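Periplasmic aliphatic sulphonates-binding protein (Escherichia coli, PDB 2X26) probably binds aliphatic sulphonates in the periplasm and delivers them to an ABC-type alkanesulphonate transporter. Local coordinates at residues L24-K27 / K33-W36; E26-E31 / F209-A214; S186-A191 / G204-F209. All coordinates share one frame; numbering follows the deposited sequence.

Interaction 1: L24-K27 / K33-W36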
loop_
_atom_site.group_PDB
_atom_site.type_symbol
_atom_site.label_atom_id
_atom_site.label_comp_id
_atom_site.label_asym_id
_atom_site.label_seq_id
_atom_site.Cartn_x
_atom_site.Cartn_y
_atom_site.Cartn_z
ATOM N N LEU A 24 16.136 -12.266 -0.869
ATOM C CA LEU A 24 17.122 -11.205 -0.602
ATOM C C LEU A 24 17.356 -10.944 0.881
ATOM O O LEU A 24 18.504 -10.785 1.293
ATOM C CB LEU A 24 16.705 -9.910 -1.285
ATOM C CG LEU A 24 16.585 -9.944 -2.816
ATOM C CD1 LEU A 24 16.109 -8.577 -3.244
ATOM C CD2 LEU A 24 17.936 -10.358 -3.490
ATOM N N LEU A 25 16.291 -10.945 1.687
ATOM C CA LEU A 25 16.446 -10.686 3.126
ATOM C C LEU A 25 17.118 -11.840 3.836
ATOM O O LEU A 25 17.937 -11.644 4.712
ATOM C CB LEU A 25 15.097 -10.401 3.793
ATOM C CG LEU A 25 14.436 -9.078 3.439
ATOM C CD1 LEU A 25 13.196 -8.875 4.276
ATOM C CD2 LEU A 25 15.351 -7.850 3.604
ATOM N N GLU A 26 16.754 -13.054 3.449
ATOM C CA GLU A 26 17.373 -14.218 4.062
ATOM C C GLU A 26 18.880 -14.191 3.820
ATOM O O GLU A 26 19.649 -14.505 4.729
ATOM C CB GLU A 26 16.729 -15.503 3.548
ATOM C CG GLU A 26 15.276 -15.739 4.022
ATOM C CD GLU A 26 14.232 -15.061 3.182
ATOM O OE1 GLU A 26 14.569 -14.300 2.256
ATOM O OE2 GLU A 26 13.035 -15.301 3.450
ATOM N N LYS A 27 19.288 -13.807 2.615
ATOM C CA LYS A 27 20.693 -13.776 2.278
ATOM C C LYS A 27 21.382 -12.566 2.910
ATOM O O LYS A 27 22.519 -12.688 3.386
ATOM C CB LYS A 27 20.859 -13.748 0.768
ATOM C CG LYS A 27 20.438 -15.036 0.096
ATOM C CD LYS A 27 20.742 -14.982 -1.399
ATOM C CE LYS A 27 19.751 -14.132 -2.189
ATOM N NZ LYS A 27 20.309 -13.521 -3.460
ATOM N N LYS A 33 15.891 -14.372 11.783
ATOM C CA LYS A 33 14.849 -15.257 11.297
ATOM C C LYS A 33 13.813 -14.431 10.534
ATOM O O LYS A 33 13.028 -13.700 11.144
ATOM C CB LYS A 33 14.177 -15.963 12.456
ATOM C CG LYS A 33 13.229 -17.045 12.027
ATOM C CD LYS A 33 12.643 -17.745 13.237
ATOM C CE LYS A 33 11.156 -17.957 13.086
ATOM N NZ LYS A 33 10.652 -18.761 14.222
ATOM N N ILE A 34 13.833 -14.544 9.204
ATOM C CA ILE A 34 12.922 -13.799 8.358
ATOM C C ILE A 34 11.703 -14.691 8.137
ATOM O O ILE A 34 11.840 -15.877 7.777
ATOM C CB ILE A 34 13.542 -13.483 6.975
ATOM C CG1 ILE A 34 14.928 -12.758 7.106
ATOM C CG2 ILE A 34 12.545 -12.663 6.130
ATOM C CD1 ILE A 34 14.862 -11.422 7.917
ATOM N N SER A 35 10.510 -14.154 8.358
ATOM C CA SER A 35 9.268 -14.878 8.019
ATOM C C SER A 35 8.237 -13.975 7.307
ATOM O O SER A 35 8.232 -12.740 7.445
ATOM C CB SER A 35 8.627 -15.544 9.213
ATOM O OG SER A 35 8.256 -14.608 10.191
ATOM N N TRP A 36 7.411 -14.603 6.517
ATOM C CA TRP A 36 6.553 -13.875 5.572
ATOM C C TRP A 36 5.123 -14.350 5.853
ATOM O O TRP A 36 4.886 -15.547 5.970
ATOM C CB TRP A 36 6.963 -14.306 4.149
ATOM C CG TRP A 36 8.320 -13.865 3.757
ATOM C CD1 TRP A 36 9.488 -14.576 3.873
ATOM C CD2 TRP A 36 8.683 -12.573 3.235
ATOM N NE1 TRP A 36 10.537 -13.817 3.389
ATOM C CE2 TRP A 36 10.057 -12.586 3.021
ATOM C CE3 TRP A 36 7.969 -11.433 2.919
ATOM C CZ2 TRP A 36 10.751 -11.474 2.492
ATOM C CZ3 TRP A 36 8.641 -10.314 2.380
ATOM C CH2 TRP A 36 10.028 -10.366 2.166
HETATM O O HOH W 1 12.340 -17.002 5.473
#

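Interaction 2: E26-E31 / F209-A214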
loop_
_atom_site.group_PDB
_atom_site.type_symbol
_atom_site.label_atom_id
_atom_site.label_comp_id
_atom_site.label_asym_id
_atom_site.label_seq_id
_atom_site.Cartn_x
_atom_site.Cartn_y
_atom_site.Cartn_z
ATOM N N GLU A 26 16.754 -13.054 3.449
ATOM C CA GLU A 26 17.373 -14.218 4.062
ATOM C C GLU A 26 18.880 -14.191 3.820
ATOM O O GLU A 26 19.649 -14.505 4.729
ATOM C CB GLU A 26 16.729 -15.503 3.548
ATOM C CG GLU A 26 15.276 -15.739 4.022
ATOM C CD GLU A 26 14.232 -15.061 3.182
ATOM O OE1 GLU A 26 14.569 -14.300 2.256
ATOM O OE2 GLU A 26 13.035 -15.301 3.450
ATOM N N LYS A 27 19.288 -13.807 2.615
ATOM C CA LYS A 27 20.693 -13.776 2.278
ATOM C C LYS A 27 21.382 -12.566 2.910
ATOM O O LYS A 27 22.519 -12.688 3.386
ATOM C CB LYS A 27 20.859 -13.748 0.768
ATOM C CG LYS A 27 20.438 -15.036 0.096
ATOM C CD LYS A 27 20.742 -14.982 -1.399
ATOM C CE LYS A 27 19.751 -14.132 -2.189
ATOM N NZ LYS A 27 20.309 -13.521 -3.460
ATOM N N ARG A 28 20.688 -11.395 2.959
ATOM C CA ARG A 28 21.353 -10.208 3.527
ATOM C C ARG A 28 21.504 -10.182 5.020
ATOM O O ARG A 28 22.470 -9.615 5.526
ATOM C CB ARG A 28 20.687 -8.926 3.121
ATOM C CG ARG A 28 20.875 -8.715 1.709
ATOM C CD ARG A 28 20.350 -7.410 1.300
ATOM N NE ARG A 28 20.446 -7.386 -0.133
ATOM C CZ ARG A 28 20.168 -6.326 -0.860
ATOM N NH1 ARG A 28 19.761 -5.218 -0.255
ATOM N NH2 ARG A 28 20.297 -6.396 -2.176
ATOM N N TYR A 29 20.552 -10.788 5.712
ATOM C CA TYR A 29 20.503 -10.840 7.146
ATOM C C TYR A 29 20.465 -12.354 7.619
ATOM O O TYR A 29 19.445 -12.829 8.110
ATOM C CB TYR A 29 19.281 -10.067 7.616
ATOM C CG TYR A 29 19.289 -8.640 7.115
ATOM C CD1 TYR A 29 20.095 -7.674 7.732
ATOM C CD2 TYR A 29 18.504 -8.245 6.026
ATOM C CE1 TYR A 29 20.119 -6.333 7.255
ATOM C CE2 TYR A 29 18.540 -6.910 5.542
ATOM C CZ TYR A 29 19.331 -5.962 6.192
ATOM O OH TYR A 29 19.392 -4.635 5.762
ATOM N N PRO A 30 21.575 -13.079 7.454
ATOM C CA PRO A 30 21.552 -14.519 7.786
ATOM C C PRO A 30 21.364 -14.793 9.276
ATOM O O PRO A 30 21.123 -15.923 9.683
ATOM C CB PRO A 30 22.936 -15.014 7.340
ATOM C CG PRO A 30 23.781 -13.795 7.140
ATOM C CD PRO A 30 22.851 -12.665 6.832
ATOM N N GLU A 31 21.452 -13.748 10.081
ATOM C CA GLU A 31 21.368 -13.857 11.505
ATOM C C GLU A 31 19.993 -13.535 12.051
ATOM O O GLU A 31 19.763 -13.601 13.263
ATOM C CB GLU A 31 22.387 -12.888 12.074
ATOM C CG GLU A 31 22.638 -13.016 13.482
ATOM C CD GLU A 31 24.082 -12.730 13.817
ATOM O OE1 GLU A 31 24.863 -12.253 12.927
ATOM O OE2 GLU A 31 24.411 -12.997 14.979
ATOM N N PHE A 209 13.673 -3.842 -0.290
ATOM C CA PHE A 209 12.396 -3.922 -1.044
ATOM C C PHE A 209 12.434 -3.016 -2.262
ATOM O O PHE A 209 11.863 -3.331 -3.303
ATOM C CB PHE A 209 11.189 -3.502 -0.208
ATOM C CG PHE A 209 10.958 -4.359 1.014
ATOM C CD1 PHE A 209 11.252 -5.710 1.022
ATOM C CD2 PHE A 209 10.352 -3.793 2.139
ATOM C CE1 PHE A 209 10.999 -6.495 2.177
ATOM C CE2 PHE A 209 10.036 -4.552 3.277
ATOM C CZ PHE A 209 10.391 -5.897 3.312
ATOM N N SER A 210 13.055 -1.860 -2.116
ATOM C CA SER A 210 13.134 -0.942 -3.290
ATOM C C SER A 210 14.030 -1.556 -4.403
ATOM O O SER A 210 13.696 -1.428 -5.596
ATOM C CB SER A 210 13.614 0.455 -2.844
ATOM O OG SER A 210 13.667 1.311 -3.979
ATOM N N GLU A 211 15.142 -2.189 -4.040
ATOM C CA GLU A 211 15.989 -2.915 -5.022
ATOM C C GLU A 211 15.191 -4.040 -5.691
ATOM O O GLU A 211 15.317 -4.308 -6.891
ATOM C CB GLU A 211 17.212 -3.551 -4.367
ATOM C CG GLU A 211 18.238 -2.590 -3.852
ATOM C CD GLU A 211 19.365 -3.326 -3.144
ATOM O OE1 GLU A 211 19.933 -4.284 -3.732
ATOM O OE2 GLU A 211 19.659 -2.985 -1.980
ATOM N N ALA A 212 14.398 -4.726 -4.885
ATOM C CA ALA A 212 13.601 -5.825 -5.387
ATOM C C ALA A 212 12.526 -5.326 -6.344
ATOM O O ALA A 212 12.309 -5.948 -7.401
ATOM C CB ALA A 212 12.955 -6.632 -4.200
ATOM N N ASP A 213 11.891 -4.188 -6.039
ATOM C CA ASP A 213 10.875 -3.627 -6.935
ATOM C C ASP A 213 11.523 -3.295 -8.293
ATOM O O ASP A 213 10.918 -3.566 -9.334
ATOM C CB ASP A 213 10.229 -2.376 -6.306
ATOM C CG ASP A 213 8.930 -1.967 -6.993
ATOM O OD1 ASP A 213 8.921 -1.758 -8.233
ATOM O OD2 ASP A 213 7.924 -1.784 -6.298
ATOM N N ALA A 214 12.764 -2.833 -8.271
ATOM C CA ALA A 214 13.470 -2.462 -9.523
ATOM C C ALA A 214 13.699 -3.656 -10.481
ATOM O O ALA A 214 13.907 -3.470 -11.710
ATOM C CB ALA A 214 14.738 -1.842 -9.198
#

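Interaction 3: S186-A191 / G204-F209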
loop_
_atom_site.group_PDB
_atom_site.type_symbol
_atom_site.label_atom_id
_atom_site.label_comp_id
_atom_site.label_asym_id
_atom_site.label_seq_id
_atom_site.Cartn_x
_atom_site.Cartn_y
_atom_site.Cartn_z
ATOM N N SER A 186 1.873 4.635 -1.184
ATOM C CA SER A 186 1.566 3.514 -0.279
ATOM C C SER A 186 2.626 3.464 0.779
ATOM O O SER A 186 3.703 4.087 0.653
ATOM C CB SER A 186 1.508 2.178 -1.012
ATOM O OG SER A 186 2.670 1.994 -1.812
ATOM N N PHE A 187 2.342 2.748 1.849
ATOM C CA PHE A 187 3.195 2.866 3.048
ATOM C C PHE A 187 3.751 1.569 3.598
ATOM O O PHE A 187 3.242 0.468 3.299
ATOM C CB PHE A 187 2.418 3.513 4.179
ATOM C CG PHE A 187 2.090 4.958 3.934
ATOM C CD1 PHE A 187 3.079 5.956 4.041
ATOM C CD2 PHE A 187 0.805 5.303 3.586
ATOM C CE1 PHE A 187 2.754 7.337 3.868
ATOM C CE2 PHE A 187 0.447 6.681 3.358
ATOM C CZ PHE A 187 1.432 7.700 3.497
ATOM N N TYR A 188 4.835 1.705 4.362
ATOM C CA TYR A 188 5.350 0.618 5.186
ATOM C C TYR A 188 5.143 1.085 6.599
ATOM O O TYR A 188 5.412 2.248 6.888
ATOM C CB TYR A 188 6.830 0.398 4.925
ATOM C CG TYR A 188 7.009 -0.159 3.551
ATOM C CD1 TYR A 188 7.071 0.694 2.446
ATOM C CD2 TYR A 188 7.036 -1.538 3.359
ATOM C CE1 TYR A 188 7.205 0.152 1.165
ATOM C CE2 TYR A 188 7.173 -2.088 2.083
ATOM C CZ TYR A 188 7.246 -1.220 0.996
ATOM O OH TYR A 188 7.363 -1.756 -0.273
ATOM N N LEU A 189 4.587 0.193 7.429
ATOM C CA LEU A 189 4.338 0.495 8.835
ATOM C C LEU A 189 4.983 -0.508 9.781
ATOM O O LEU A 189 5.178 -1.689 9.448
ATOM C CB LEU A 189 2.819 0.566 9.101
ATOM C CG LEU A 189 2.150 1.786 8.373
ATOM C CD1 LEU A 189 1.524 1.243 7.106
ATOM C CD2 LEU A 189 1.170 2.463 9.276
ATOM N N ALA A 190 5.290 -0.029 10.987
ATOM C CA ALA A 190 5.793 -0.881 12.057
ATOM C C ALA A 190 5.280 -0.382 13.373
ATOM O O ALA A 190 4.822 0.722 13.448
ATOM C CB ALA A 190 7.317 -0.852 12.083
ATOM N N ALA A 191 5.384 -1.195 14.428
ATOM C CA ALA A 191 5.195 -0.667 15.772
ATOM C C ALA A 191 6.354 0.255 16.160
ATOM O O ALA A 191 7.523 0.015 15.792
ATOM C CB ALA A 191 5.062 -1.817 16.767
ATOM N N GLY A 204 17.612 -0.678 6.001
ATOM C CA GLY A 204 18.272 -1.586 5.085
ATOM C C GLY A 204 17.220 -2.501 4.499
ATOM O O GLY A 204 17.306 -2.869 3.306
ATOM N N VAL A 205 16.240 -2.876 5.331
ATOM C CA VAL A 205 15.162 -3.767 4.838
ATOM C C VAL A 205 14.380 -3.044 3.734
ATOM O O VAL A 205 14.098 -3.601 2.635
ATOM C CB VAL A 205 14.225 -4.281 5.985
ATOM C CG1 VAL A 205 12.979 -4.885 5.418
ATOM C CG2 VAL A 205 14.988 -5.314 6.865
ATOM N N LEU A 206 13.974 -1.816 4.020
ATOM C CA LEU A 206 13.205 -1.038 3.044
ATOM C C LEU A 206 14.018 -0.814 1.765
ATOM O O LEU A 206 13.473 -0.945 0.660
ATOM C CB LEU A 206 12.736 0.293 3.645
ATOM C CG LEU A 206 11.779 0.144 4.855
ATOM C CD1 LEU A 206 11.438 1.495 5.448
ATOM C CD2 LEU A 206 10.533 -0.595 4.498
ATOM N N ALA A 207 15.303 -0.575 1.914
ATOM C CA ALA A 207 16.165 -0.350 0.762
ATOM C C ALA A 207 16.212 -1.605 -0.096
ATOM O O ALA A 207 16.177 -1.508 -1.346
ATOM C CB ALA A 207 17.571 0.044 1.246
ATOM N N THR A 208 16.207 -2.782 0.571
ATOM C CA THR A 208 16.126 -4.078 -0.093
ATOM C C THR A 208 14.811 -4.240 -0.869
ATOM O O THR A 208 14.825 -4.719 -1.990
ATOM C CB THR A 208 16.252 -5.227 0.909
ATOM O OG1 THR A 208 17.512 -5.138 1.573
ATOM C CG2 THR A 208 16.253 -6.552 0.185
ATOM N N PHE A 209 13.673 -3.842 -0.290
ATOM C CA PHE A 209 12.396 -3.922 -1.044
ATOM C C PHE A 209 12.434 -3.016 -2.262
ATOM O O PHE A 209 11.863 -3.331 -3.303
ATOM C CB PHE A 209 11.189 -3.502 -0.208
ATOM C CG PHE A 209 10.958 -4.359 1.014
ATOM C CD1 PHE A 209 11.252 -5.710 1.022
ATOM C CD2 PHE A 209 10.352 -3.793 2.139
ATOM C CE1 PHE A 209 10.999 -6.495 2.177
ATOM C CE2 PHE A 209 10.036 -4.552 3.277
ATOM C CZ PHE A 209 10.391 -5.897 3.312
#

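Interaction 1: L24-K27 / K33-W36
Glu26, on helix 24-28, reaches across Ile34 to Trp36 on strand 33-38. From CB the chain runs to CG, which lies 4.1 Å from Ile34 CB. A bend at chi2 (85°) then turns the carboxylate back toward the strand, where it lies at the indole edge, near the ring plane. At the tip, Glu26 OE2 accepts a hydrogen bond from Trp36 NE1 at 2.9 Å, with an N-H...O angle of 158°. The acceptor lies almost exactly in the ring plane, and the indole N-H meets OE2 on its syn side, somewhat out of the carboxylate plane; the carboxylate and ring planes are 31° apart. A water also donates to Glu26 OE2, at 2.7 Å, and to Ile34 O, tying the same oxygen to the strand backbone.

Beside this polar link, Leu25 CB packs 4.1 Å from Ile34 CG1, and Leu25 CD1 approaches Trp36 CZ2 obliquely at 4.0 Å. Strand 33-38 is an edge strand of a five-stranded mixed sheet, and the helix preceding it packs on one face of that sheet. With two donors converging on OE2, the carboxylate is probably ionised, and the indole N-H bond, with the packing of Leu25 CD1, probably helps hold the Trp36 ring in its rotation.

Interaction 2: E26-E31 / F209-A214
Arg28 and Glu211 join two helices of the periplasmic-binding-protein fold in an end-on, bidentate salt bridge: helix 24-28 supplies the guanidinium and helix 199-218 the carboxylate. Each of the two terminal nitrogens has its own oxygen. Arg28 NH2 donates to Glu211 OE1 at 2.6 Å with an N-H...O angle of 173°, while Arg28 NH1 donates to Glu211 OE2 at 2.8 Å and 163°. Both carboxylate oxygens are therefore satisfied by the same group. NH1 has a second, weak hydrogen bond to Thr208 OG1, one turn earlier on the helix that carries Glu211.

The two partners are not coplanar. Both oxygens lie close to the guanidinium plane, so each N-H bond is nearly straight within it, but the nitrogens approach from above the carboxylate plane, and the two planes are 37° apart. Both chains contribute to the span, Arg28 extended from CG to NE and Glu211 extended beyond CG; the closest CA atoms of the segments, those of Arg28 and Phe209, are still 11.9 Å apart.

The clasp lies at the surface, where both residues are exposed, and water probably weakens its electrostatic contribution. Deeper in the fold, Asp213 on the same helix has its own charged mate, since its OD2 forms a salt bridge with Arg245. At the bridge itself, CZ of Arg28 stands almost equally far from the two oxygens, 3.5 Å from Glu211 OE1 and 3.6 Å from Glu211 OE2.

Interaction 3: S186-A191 / G204-F209
Tyr188 on strand 186-191 turns its ring toward helix 199-218, where Leu206 covers one face. With Tyr188 CG anti to the carbonyl carbon (chi1 -69°), the ring is carried out from the strand to meet the helix. The Leu206 methyl CD2 sits over that face, 4.1 Å from the ring centroid, a CH-pi contact in which its closest ring atom is Tyr188 CG at 3.7 Å. In Leu206, chi2 (176°) sends CD1 on in line with the chain, and the other branch, CD2, bends round onto the tyrosine face.

Phe209, one turn further along the helix, meets the same ring differently. Its CD2 lies 3.6 Å from Tyr188 CE2, and the planes are 21° apart, yet the centroids are 5.7 Å apart, so the rings are slid past each other and barely overlap. This is helix-on-sheet packing within an alpha/beta domain of the binding-protein fold, the strand lying inside a mixed sheet between strands 56-59 and 74-80. Tyr188 OH is hydrogen-bonded to Glu80 OE2 on strand 74-80. Lacking ring and hydroxyl, an alanine here would probably open a gap beside Leu206 CD2 and Phe209 CD2 and leave Glu80 OE2 without this partner. Within the helix, Thr208 OG1 donates to Gly204 O at 2.9 Å.

Overall arrangement
Interactions 2 and 3 use successive parts of helix 199-218, sharing Phe209, and interaction 1 packs beside it; interactions 1 and 3 reach the same sheet. Interactions 1 and 2 have centres about 8 Å apart and both use helix 24-28, with the apolar packing of interaction 1 lying beside the exposed salt bridge of interaction 2. Phe209 connects the set: its CE1 is 3.9 Å from Leu25 CD1 and 4.0 Å from Trp36 CH2, while its CD2 and CE2 atoms meet Tyr188 in interaction 3. The centres of interactions 1 and 3 are about 14 Å apart, those of interactions 2 and 3 about 11 Å. A glycerol, probably from the crystallisation liquor, lies about 4 Å from the side chain of Tyr188.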